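Local structure of diguanylate cyclase DosC (Escherichia coli, 4ZVA) at residues Glu48-Asn53 with Ile96-Glu101; Arg81-Gln86 with Met143-Arg148. The protein probably senses oxygen through a haem-binding globin domain that regulates its synthesis of cyclic di-GMP from GTP. All blocks are in the same frame, centred on the assembly; numbering follows the deposited sequence.

From the N terminus the chain runs through helix 2-13, helix 16-43 and the short helix 45-48 before it enters the loop 48-53, the first half of contact 1. Helix 54-72 follows, then helix 79-96, whose first turns hold residues 81-86 of contact 2. Where that helix ends, residues 96-101 return to the loop and close contact 1; helix 100-119 and helix 125-147 come next, and residues 143-148 close contact 2. The two loops therefore cross. The centres of the two contacts lie about 19 Å apart, yet they touch through Val-100 CG1 and Thr-147 CG2. Contact 1 borders the haem at the surface; contact 2 joins helix 79-96 to helix 125-147 in the interior, where Met-146 also approaches the haem.

Contact 1 of 2, residues Glu48-Asn53 with Ile96-Glu101; sequences EEFLSN and IGIPVE. With HEM (protoporphyrin IX containing Fe), chain C.
Two first torsions set up the meeting of Phe-50 and Ile-98: in each, CG or CG1 stands anti to the carbonyl carbon, with chi1 -56° in Phe-50 and -53° in Ile-98. Ile-98 CG1 consequently lies over one face of the phenyl ring, a CH-pi contact 3.7 Å from the centroid and 16° off the ring normal. From CG1 the branch runs on to CD1, which reaches HEM CHB at 3.4 Å, so one side chain spans ring and porphyrin. Ile-96, by contrast, shares the task between two branches: CG2 rests against Phe-50 CD1 at 3.5 Å, and CD1 approaches HEM CAA at 3.6 Å. Farther round the ring, Phe-50 CZ comes within 3.2 Å of Gly-97 O and 3.7 Å of Pro-99 CD. Gly-97, with positive phi, is the C-prime residue of a Schellman motif closing helix 79-96. No hydrogen bond joins the segments, and the contact, at the border of the haem pocket, is mainly apolar, with the Gly-97 carbonyl O set against the ring at CZ. Within the loop, a type I turn from Glu-48 to Leu-51 places Phe-50. Leu-51 packs on Tyr-38 and Val-41 of helix 16-43, Asn-53 caps helix 54-72, and Pro-99 is the N-cap of helix 100-119.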
ATOM      1  N   GLU A  48      -7.403 -14.354  13.574  1.00 71.80           N
ATOM      2  CA  GLU A  48      -7.002 -15.605  14.208  1.00 74.48           C
ATOM      3  C   GLU A  48      -8.091 -16.665  14.059  1.00 75.85           C
ATOM      4  O   GLU A  48      -7.807 -17.863  14.043  1.00 78.92           O
ATOM      5  CB  GLU A  48      -6.676 -15.366  15.687  1.00 74.07           C
ATOM      6  CG  GLU A  48      -6.010 -16.540  16.396  1.00 77.81           C
ATOM      7  CD  GLU A  48      -7.007 -17.533  16.959  1.00 84.88           C
ATOM      8  OE1 GLU A  48      -8.188 -17.161  17.126  1.00 88.09           O
ATOM      9  OE2 GLU A  48      -6.610 -18.686  17.230  1.00 89.91           O
ATOM     10  N   GLU A  49      -9.335 -16.213  13.944  1.00 74.49           N
ATOM     11  CA  GLU A  49     -10.478 -17.106  13.794  1.00 77.40           C
ATOM     12  C   GLU A  49     -10.365 -17.978  12.545  1.00 77.03           C
ATOM     13  O   GLU A  49     -10.738 -19.152  12.560  1.00 75.99           O
ATOM     14  CB  GLU A  49     -11.775 -16.296  13.743  1.00 81.69           C
ATOM     15  CG  GLU A  49     -13.033 -17.140  13.630  1.00 92.76           C
ATOM     16  CD  GLU A  49     -14.274 -16.303  13.386  1.00 95.58           C
ATOM     17  OE1 GLU A  49     -14.150 -15.062  13.315  1.00 89.65           O
ATOM     18  OE2 GLU A  49     -15.372 -16.885  13.264  1.00103.85           O
ATOM     19  N   PHE A  50      -9.837 -17.402  11.469  1.00 72.08           N
ATOM     20  CA  PHE A  50      -9.754 -18.099  10.190  1.00 66.97           C
ATOM     21  C   PHE A  50      -8.538 -19.017  10.115  1.00 70.13           C
ATOM     22  O   PHE A  50      -8.363 -19.752   9.144  1.00 67.46           O
ATOM     23  CB  PHE A  50      -9.717 -17.092   9.039  1.00 65.14           C
ATOM     24  CG  PHE A  50     -10.878 -16.140   9.031  1.00 67.60           C
ATOM     25  CD1 PHE A  50     -12.103 -16.525   8.516  1.00 64.92           C
ATOM     26  CD2 PHE A  50     -10.743 -14.858   9.538  1.00 70.93           C
ATOM     27  CE1 PHE A  50     -13.174 -15.651   8.505  1.00 66.79           C
ATOM     28  CE2 PHE A  50     -11.810 -13.978   9.529  1.00 70.24           C
ATOM     29  CZ  PHE A  50     -13.027 -14.375   9.013  1.00 67.09           C
ATOM     30  N   LEU A  51      -7.701 -18.970  11.145  1.00 70.91           N
ATOM     31  CA  LEU A  51      -6.494 -19.786  11.191  1.00 75.14           C
ATOM     32  C   LEU A  51      -6.516 -20.645  12.451  1.00 78.29           C
ATOM     33  O   LEU A  51      -5.868 -20.320  13.445  1.00 84.24           O
ATOM     34  CB  LEU A  51      -5.246 -18.901  11.164  1.00 71.06           C
ATOM     35  CG  LEU A  51      -5.279 -17.726  10.182  1.00 62.44           C
ATOM     36  CD1 LEU A  51      -4.060 -16.833  10.359  1.00 64.46           C
ATOM     37  CD2 LEU A  51      -5.378 -18.221   8.747  1.00 62.73           C
ATOM     38  N   SER A  52      -7.258 -21.748  12.401  1.00 79.55           N
ATOM     39  CA  SER A  52      -7.543 -22.521  13.605  1.00 80.92           C
ATOM     40  C   SER A  52      -7.011 -23.952  13.573  1.00 81.02           C
ATOM     41  O   SER A  52      -7.180 -24.696  14.539  1.00 81.05           O
ATOM     42  CB  SER A  52      -9.052 -22.551  13.855  1.00 84.12           C
ATOM     43  OG  SER A  52      -9.557 -21.244  14.062  1.00 88.32           O
ATOM     44  N   ASN A  53      -6.370 -24.341  12.478  1.00 77.59           N
ATOM     45  CA  ASN A  53      -5.824 -25.690  12.388  1.00 74.64           C
ATOM     46  C   ASN A  53      -4.563 -25.755  11.539  1.00 72.31           C
ATOM     47  O   ASN A  53      -4.294 -24.864  10.732  1.00 69.25           O
ATOM     48  CB  ASN A  53      -6.878 -26.651  11.834  1.00 73.60           C
ATOM     49  CG  ASN A  53      -7.294 -26.308  10.419  1.00 74.22           C
ATOM     50  OD1 ASN A  53      -6.664 -26.740   9.453  1.00 71.01           O
ATOM     51  ND2 ASN A  53      -8.357 -25.522  10.288  1.00 76.38           N
ATOM     52  N   ILE A  96     -14.904 -18.372   2.699  1.00 62.93           N
ATOM     53  CA  ILE A  96     -14.563 -18.521   4.108  1.00 60.93           C
ATOM     54  C   ILE A  96     -15.245 -17.442   4.950  1.00 58.66           C
ATOM     55  O   ILE A  96     -15.609 -17.675   6.104  1.00 61.73           O
ATOM     56  CB  ILE A  96     -13.036 -18.479   4.316  1.00 61.00           C
ATOM     57  CG1 ILE A  96     -12.367 -19.577   3.489  1.00 59.52           C
ATOM     58  CG2 ILE A  96     -12.680 -18.644   5.785  1.00 54.71           C
ATOM     59  CD1 ILE A  96     -10.887 -19.720   3.743  1.00 57.16           C
ATOM     60  N   GLY A  97     -15.435 -16.266   4.360  1.00 62.44           N
ATOM     61  CA  GLY A  97     -16.083 -15.170   5.057  1.00 64.21           C
ATOM     62  C   GLY A  97     -15.095 -14.223   5.711  1.00 64.06           C
ATOM     63  O   GLY A  97     -15.301 -13.775   6.839  1.00 58.03           O
ATOM     64  N   ILE A  98     -14.014 -13.926   4.998  1.00 63.60           N
ATOM     65  CA  ILE A  98     -12.974 -13.037   5.505  1.00 63.16           C
ATOM     66  C   ILE A  98     -13.227 -11.591   5.085  1.00 54.23           C
ATOM     67  O   ILE A  98     -13.301 -11.292   3.892  1.00 55.86           O
ATOM     68  CB  ILE A  98     -11.587 -13.472   5.012  1.00 61.06           C
ATOM     69  CG1 ILE A  98     -11.352 -14.945   5.340  1.00 60.13           C
ATOM     70  CG2 ILE A  98     -10.504 -12.593   5.619  1.00 59.08           C
ATOM     71  CD1 ILE A  98     -10.074 -15.493   4.774  1.00 58.92           C
ATOM     72  N   PRO A  99     -13.355 -10.688   6.070  1.00 58.36           N
ATOM     73  CA  PRO A  99     -13.626  -9.264   5.836  1.00 59.29           C
ATOM     74  C   PRO A  99     -12.545  -8.589   4.994  1.00 59.51           C
ATOM     75  O   PRO A  99     -11.375  -8.961   5.083  1.00 60.23           O
ATOM     76  CB  PRO A  99     -13.660  -8.674   7.249  1.00 57.08           C
ATOM     77  CG  PRO A  99     -13.957  -9.829   8.140  1.00 56.72           C
ATOM     78  CD  PRO A  99     -13.278 -11.001   7.507  1.00 55.89           C
ATOM     79  N   VAL A 100     -12.944  -7.612   4.185  1.00 62.20           N
ATOM     80  CA  VAL A 100     -12.024  -6.913   3.295  1.00 61.72           C
ATOM     81  C   VAL A 100     -10.911  -6.205   4.067  1.00 60.20           C
ATOM     82  O   VAL A 100      -9.766  -6.155   3.617  1.00 55.10           O
ATOM     83  CB  VAL A 100     -12.768  -5.880   2.423  1.00 63.90           C
ATOM     84  CG1 VAL A 100     -11.834  -5.300   1.369  1.00 65.86           C
ATOM     85  CG2 VAL A 100     -13.977  -6.520   1.765  1.00 69.55           C
ATOM     86  N   GLU A 101     -11.249  -5.664   5.233  1.00 57.09           N
ATOM     87  CA  GLU A 101     -10.269  -4.944   6.038  1.00 57.49           C
ATOM     88  C   GLU A 101      -9.296  -5.907   6.713  1.00 56.68           C
ATOM     89  O   GLU A 101      -8.205  -5.512   7.126  1.00 51.98           O
ATOM     90  CB  GLU A 101     -10.963  -4.067   7.085  1.00 54.12           C
ATOM     91  CG  GLU A 101     -11.606  -4.825   8.234  1.00 57.89           C
ATOM     92  CD  GLU A 101     -13.000  -5.321   7.906  1.00 59.36           C
ATOM     93  OE1 GLU A 101     -13.491  -5.036   6.793  1.00 60.54           O
ATOM     94  OE2 GLU A 101     -13.611  -5.990   8.765  1.00 60.54           O
TER
HETATM   95  CHA HEM C 201      -6.294 -18.666   1.066  1.00 50.82           C
HETATM   96  CHB HEM C 201      -6.830 -16.403   5.322  1.00 53.22           C
HETATM   97  CHC HEM C 201      -4.762 -12.476   3.400  1.00 45.73           C
HETATM   98  CHD HEM C 201      -3.290 -15.089  -0.402  1.00 52.31           C
HETATM   99  C1A HEM C 201      -6.593 -18.427   2.391  1.00 51.08           C
HETATM  100  C2A HEM C 201      -7.141 -19.370   3.351  1.00 52.94           C
HETATM  101  C3A HEM C 201      -7.282 -18.736   4.517  1.00 47.65           C
HETATM  102  C4A HEM C 201      -6.839 -17.373   4.347  1.00 48.49           C
HETATM  103  CMA HEM C 201      -7.827 -19.341   5.827  1.00 53.16           C
HETATM  104  CAA HEM C 201      -7.494 -20.853   3.099  1.00 53.84           C
HETATM  105  CBA HEM C 201      -6.249 -21.611   2.652  1.00 55.05           C
HETATM  106  CGA HEM C 201      -6.507 -23.091   2.697  1.00 59.55           C
HETATM  107  O1A HEM C 201      -7.336 -23.532   3.536  1.00 55.39           O
HETATM  108  O2A HEM C 201      -5.872 -23.827   1.900  1.00 60.24           O
HETATM  109  C1B HEM C 201      -6.294 -15.145   5.185  1.00 50.16           C
HETATM  110  C2B HEM C 201      -6.171 -14.155   6.235  1.00 49.91           C
HETATM  111  C3B HEM C 201      -5.597 -13.061   5.699  1.00 46.82           C
HETATM  112  C4B HEM C 201      -5.343 -13.339   4.301  1.00 44.99           C
HETATM  113  CMB HEM C 201      -6.647 -14.396   7.687  1.00 48.46           C
HETATM  114  CAB HEM C 201      -5.220 -11.703   6.346  1.00 50.61           C
HETATM  115  CBB HEM C 201      -5.362 -11.411   7.641  1.00 54.45           C
HETATM  116  C1C HEM C 201      -4.106 -12.853   2.250  1.00 44.97           C
HETATM  117  C2C HEM C 201      -3.148 -12.057   1.510  1.00 46.69           C
HETATM  118  C3C HEM C 201      -2.740 -12.783   0.450  1.00 43.63           C
HETATM  119  C4C HEM C 201      -3.431 -14.057   0.501  1.00 46.19           C
HETATM  120  CMC HEM C 201      -2.725 -10.631   1.934  1.00 39.78           C
HETATM  121  CAC HEM C 201      -1.726 -12.432  -0.669  1.00 41.83           C
HETATM  122  CBC HEM C 201      -1.005 -11.307  -0.713  1.00 52.00           C
HETATM  123  C1D HEM C 201      -3.957 -16.296  -0.378  1.00 49.03           C
HETATM  124  C2D HEM C 201      -3.815 -17.344  -1.366  1.00 46.40           C
HETATM  125  C3D HEM C 201      -4.754 -18.469  -0.905  1.00 52.07           C
HETATM  126  C4D HEM C 201      -5.370 -17.980   0.309  1.00 48.69           C
HETATM  127  CMD HEM C 201      -2.894 -17.318  -2.606  1.00 43.78           C
HETATM  128  CAD HEM C 201      -5.015 -19.835  -1.580  1.00 52.98           C
HETATM  129  CBD HEM C 201      -5.586 -19.615  -2.978  1.00 54.03           C
HETATM  130  CGD HEM C 201      -6.215 -20.885  -3.490  1.00 53.58           C
HETATM  131  O1D HEM C 201      -6.505 -20.958  -4.711  1.00 57.46           O
HETATM  132  O2D HEM C 201      -6.425 -21.825  -2.680  1.00 55.34           O
HETATM  133  NA  HEM C 201      -6.426 -17.216   3.037  1.00 47.12           N
HETATM  134  NB  HEM C 201      -5.781 -14.617   4.018  1.00 45.74           N
HETATM  135  NC  HEM C 201      -4.254 -14.064   1.608  1.00 45.28           N
HETATM  136  ND  HEM C 201      -4.879 -16.706   0.582  1.00 49.06           N
HETATM  137 FE   HEM C 201      -5.537 -15.555   2.190  1.00 47.61          FE

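Contact 2 of 2, residues Arg81-Gln86 with Met143-Arg148; sequences RLIQIQ and MEVMTR
Val-145 and Met-146 meet Gln-86 with different parts of its side chain. Val-145 CG1 packs against the aliphatic base, 3.6 Å from Gln-86 CB, and also touches Ile-83 CG2 at 3.8 Å; both approaches are nearly perpendicular. Being anti to the backbone N (chi1 176°), CG1 is the methyl that reaches both residues. Met-146 meets the amide end, its CE 3.3 Å from Gln-86 OE1.

The next shell holds that amide. Gln-86 bends at chi2, folding its end back toward its own helix, where NE2 donates to Leu-82 O over 3.1 Å. The bond is far from straight (138° at the hydrogen), and the donor is tilted from the carbonyl plane. Leu-82 O also accepts the helical N-H of Gln-86, and the two donors reach it from opposite faces of its plane. OE1 in turn accepts from Trp-67 NE1; both ends of the buried amide are thus engaged, which probably restrains its rotation. A leucine in place of Gln-86 would probably leave Trp-67 NE1 without this acceptor and remove the second donor from Leu-82 O.

The helical segments have axes 8.8 Å apart at closest approach and cross at -48°, with CA atoms nearest at Gln-86 and Met-146. Other helices enclose this crossing: Met-3 of helix 2-13 packs on Val-145, while Val-103 and Phe-107 of helix 100-119 reach Met-146, whose side chain also lies about 4 Å from the haem. Beyond it, Glu-144 forms a salt bridge with Arg-108 of the second subunit, so helix 125-147 contributes to both the globin interior and the dimer interface, with helix 79-96 and helix 54-72 adjoining it inside the subunit.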
ATOM      1  N   ARG A  81      -2.634 -13.775 -16.476  1.00 50.82           N
ATOM      2  CA  ARG A  81      -2.747 -14.944 -15.607  1.00 47.31           C
ATOM      3  C   ARG A  81      -2.789 -14.540 -14.132  1.00 48.96           C
ATOM      4  O   ARG A  81      -3.516 -15.134 -13.334  1.00 46.77           O
ATOM      5  CB  ARG A  81      -1.586 -15.916 -15.848  1.00 50.73           C
ATOM      6  CG  ARG A  81      -1.811 -17.296 -15.242  1.00 60.26           C
ATOM      7  CD  ARG A  81      -0.618 -18.226 -15.443  1.00 55.67           C
ATOM      8  NE  ARG A  81       0.395 -18.055 -14.404  1.00 63.57           N
ATOM      9  CZ  ARG A  81       1.543 -17.406 -14.570  1.00 62.27           C
ATOM     10  NH1 ARG A  81       1.840 -16.860 -15.742  1.00 61.80           N
ATOM     11  NH2 ARG A  81       2.398 -17.304 -13.559  1.00 56.91           N
ATOM     12  N   LEU A  82      -2.000 -13.532 -13.777  1.00 51.35           N
ATOM     13  CA  LEU A  82      -1.939 -13.050 -12.400  1.00 50.75           C
ATOM     14  C   LEU A  82      -3.265 -12.466 -11.932  1.00 48.10           C
ATOM     15  O   LEU A  82      -3.651 -12.632 -10.775  1.00 42.62           O
ATOM     16  CB  LEU A  82      -0.836 -12.005 -12.249  1.00 44.85           C
ATOM     17  CG  LEU A  82       0.584 -12.565 -12.284  1.00 47.48           C
ATOM     18  CD1 LEU A  82       1.585 -11.439 -12.189  1.00 48.64           C
ATOM     19  CD2 LEU A  82       0.786 -13.566 -11.159  1.00 48.98           C
ATOM     20  N   ILE A  83      -3.952 -11.773 -12.834  1.00 49.04           N
ATOM     21  CA  ILE A  83      -5.251 -11.196 -12.517  1.00 50.52           C
ATOM     22  C   ILE A  83      -6.238 -12.301 -12.147  1.00 52.64           C
ATOM     23  O   ILE A  83      -6.966 -12.188 -11.158  1.00 50.43           O
ATOM     24  CB  ILE A  83      -5.799 -10.367 -13.696  1.00 49.59           C
ATOM     25  CG1 ILE A  83      -4.960  -9.101 -13.883  1.00 43.54           C
ATOM     26  CG2 ILE A  83      -7.257 -10.006 -13.465  1.00 50.87           C
ATOM     27  CD1 ILE A  83      -5.264  -8.341 -15.149  1.00 47.83           C
ATOM     28  N   GLN A  84      -6.233 -13.380 -12.925  1.00 54.12           N
ATOM     29  CA  GLN A  84      -7.104 -14.523 -12.664  1.00 54.61           C
ATOM     30  C   GLN A  84      -6.794 -15.164 -11.317  1.00 54.93           C
ATOM     31  O   GLN A  84      -7.692 -15.660 -10.635  1.00 58.60           O
ATOM     32  CB  GLN A  84      -6.977 -15.564 -13.778  1.00 56.16           C
ATOM     33  CG  GLN A  84      -7.640 -15.153 -15.079  1.00 61.32           C
ATOM     34  CD  GLN A  84      -9.115 -14.843 -14.903  1.00 74.37           C
ATOM     35  OE1 GLN A  84      -9.830 -15.551 -14.193  1.00 73.04           O
ATOM     36  NE2 GLN A  84      -9.576 -13.777 -15.546  1.00 76.66           N
ATOM     37  N   ILE A  85      -5.520 -15.155 -10.941  1.00 49.34           N
ATOM     38  CA  ILE A  85      -5.100 -15.691  -9.652  1.00 52.85           C
ATOM     39  C   ILE A  85      -5.723 -14.906  -8.501  1.00 47.65           C
ATOM     40  O   ILE A  85      -6.238 -15.490  -7.548  1.00 49.25           O
ATOM     41  CB  ILE A  85      -3.564 -15.680  -9.513  1.00 52.37           C
ATOM     42  CG1 ILE A  85      -2.937 -16.667 -10.500  1.00 55.56           C
ATOM     43  CG2 ILE A  85      -3.150 -16.013  -8.087  1.00 52.06           C
ATOM     44  CD1 ILE A  85      -1.427 -16.727 -10.431  1.00 53.98           C
ATOM     45  N   GLN A  86      -5.687 -13.580  -8.603  1.00 49.87           N
ATOM     46  CA  GLN A  86      -6.252 -12.722  -7.565  1.00 49.53           C
ATOM     47  C   GLN A  86      -7.755 -12.944  -7.426  1.00 49.47           C
ATOM     48  O   GLN A  86      -8.292 -12.936  -6.318  1.00 46.43           O
ATOM     49  CB  GLN A  86      -5.966 -11.247  -7.862  1.00 47.89           C
ATOM     50  CG  GLN A  86      -4.529 -10.945  -8.258  1.00 47.11           C
ATOM     51  CD  GLN A  86      -3.510 -11.588  -7.336  1.00 43.35           C
ATOM     52  OE1 GLN A  86      -3.667 -11.589  -6.114  1.00 43.56           O
ATOM     53  NE2 GLN A  86      -2.454 -12.140  -7.922  1.00 49.80           N
ATOM     54  N   MET A 143      -3.449  -6.242  -4.894  1.00 34.64           N
ATOM     55  CA  MET A 143      -4.460  -6.126  -3.846  1.00 40.05           C
ATOM     56  C   MET A 143      -5.757  -5.539  -4.388  1.00 46.35           C
ATOM     57  O   MET A 143      -6.847  -5.990  -4.035  1.00 48.65           O
ATOM     58  CB  MET A 143      -3.964  -5.265  -2.686  1.00 46.18           C
ATOM     59  CG  MET A 143      -5.051  -4.990  -1.653  1.00 44.44           C
ATOM     60  SD  MET A 143      -4.472  -4.241  -0.124  1.00 46.13           S
ATOM     61  CE  MET A 143      -4.027  -2.606  -0.697  1.00 50.83           C
ATOM     62  N   GLU A 144      -5.638  -4.530  -5.244  1.00 41.32           N
ATOM     63  CA  GLU A 144      -6.822  -3.885  -5.795  1.00 47.30           C
ATOM     64  C   GLU A 144      -7.617  -4.863  -6.654  1.00 49.27           C
ATOM     65  O   GLU A 144      -8.840  -4.907  -6.566  1.00 53.69           O
ATOM     66  CB  GLU A 144      -6.447  -2.647  -6.610  1.00 42.21           C
ATOM     67  CG  GLU A 144      -7.658  -1.920  -7.190  1.00 46.07           C
ATOM     68  CD  GLU A 144      -7.303  -0.588  -7.827  1.00 48.28           C
ATOM     69  OE1 GLU A 144      -6.321   0.047  -7.388  1.00 47.86           O
ATOM     70  OE2 GLU A 144      -7.998  -0.183  -8.783  1.00 49.89           O
ATOM     71  N   VAL A 145      -6.923  -5.657  -7.465  1.00 49.55           N
ATOM     72  CA  VAL A 145      -7.582  -6.676  -8.280  1.00 43.68           C
ATOM     73  C   VAL A 145      -8.354  -7.646  -7.390  1.00 46.13           C
ATOM     74  O   VAL A 145      -9.489  -8.015  -7.693  1.00 53.46           O
ATOM     75  CB  VAL A 145      -6.573  -7.466  -9.139  1.00 49.80           C
ATOM     76  CG1 VAL A 145      -7.278  -8.578  -9.898  1.00 51.54           C
ATOM     77  CG2 VAL A 145      -5.866  -6.544 -10.111  1.00 41.46           C
ATOM     78  N   MET A 146      -7.733  -8.043  -6.284  1.00 46.48           N
ATOM     79  CA  MET A 146      -8.344  -8.977  -5.345  1.00 49.60           C
ATOM     80  C   MET A 146      -9.549  -8.364  -4.630  1.00 53.80           C
ATOM     81  O   MET A 146     -10.586  -9.011  -4.481  1.00 54.57           O
ATOM     82  CB  MET A 146      -7.313  -9.454  -4.320  1.00 50.04           C
ATOM     83  CG  MET A 146      -7.820 -10.553  -3.403  1.00 46.21           C
ATOM     84  SD  MET A 146      -6.618 -11.019  -2.143  1.00 47.26           S
ATOM     85  CE  MET A 146      -5.241 -11.527  -3.172  1.00 48.35           C
ATOM     86  N   THR A 147      -9.404  -7.119  -4.185  1.00 51.49           N
ATOM     87  CA  THR A 147     -10.450  -6.437  -3.424  1.00 57.20           C
ATOM     88  C   THR A 147     -11.643  -6.076  -4.309  1.00 55.22           C
ATOM     89  O   THR A 147     -12.760  -5.909  -3.819  1.00 62.98           O
ATOM     90  CB  THR A 147      -9.921  -5.168  -2.734  1.00 54.00           C
ATOM     91  OG1 THR A 147      -9.284  -4.323  -3.699  1.00 54.95           O
ATOM     92  CG2 THR A 147      -8.924  -5.537  -1.643  1.00 51.04           C
ATOM     93  N   ARG A 148     -11.403  -5.962  -5.611  1.00 55.98           N
ATOM     94  CA  ARG A 148     -12.465  -5.683  -6.575  1.00 62.86           C
ATOM     95  C   ARG A 148     -13.280  -6.935  -6.893  1.00 72.42           C
ATOM     96  O   ARG A 148     -13.443  -7.302  -8.057  1.00 75.40           O
ATOM     97  CB  ARG A 148     -11.874  -5.118  -7.867  1.00 62.57           C
ATOM     98  CG  ARG A 148     -11.341  -3.698  -7.787  1.00 62.70           C
ATOM     99  CD  ARG A 148     -10.790  -3.290  -9.143  1.00 72.86           C
ATOM    100  NE  ARG A 148     -11.826  -2.865 -10.079  1.00 93.11           N
ATOM    101  CZ  ARG A 148     -11.577  -2.408 -11.301  1.00 94.63           C
ATOM    102  NH1 ARG A 148     -10.326  -2.326 -11.736  1.00 87.26           N
ATOM    103  NH2 ARG A 148     -12.576  -2.044 -12.094  1.00 90.59           N
TER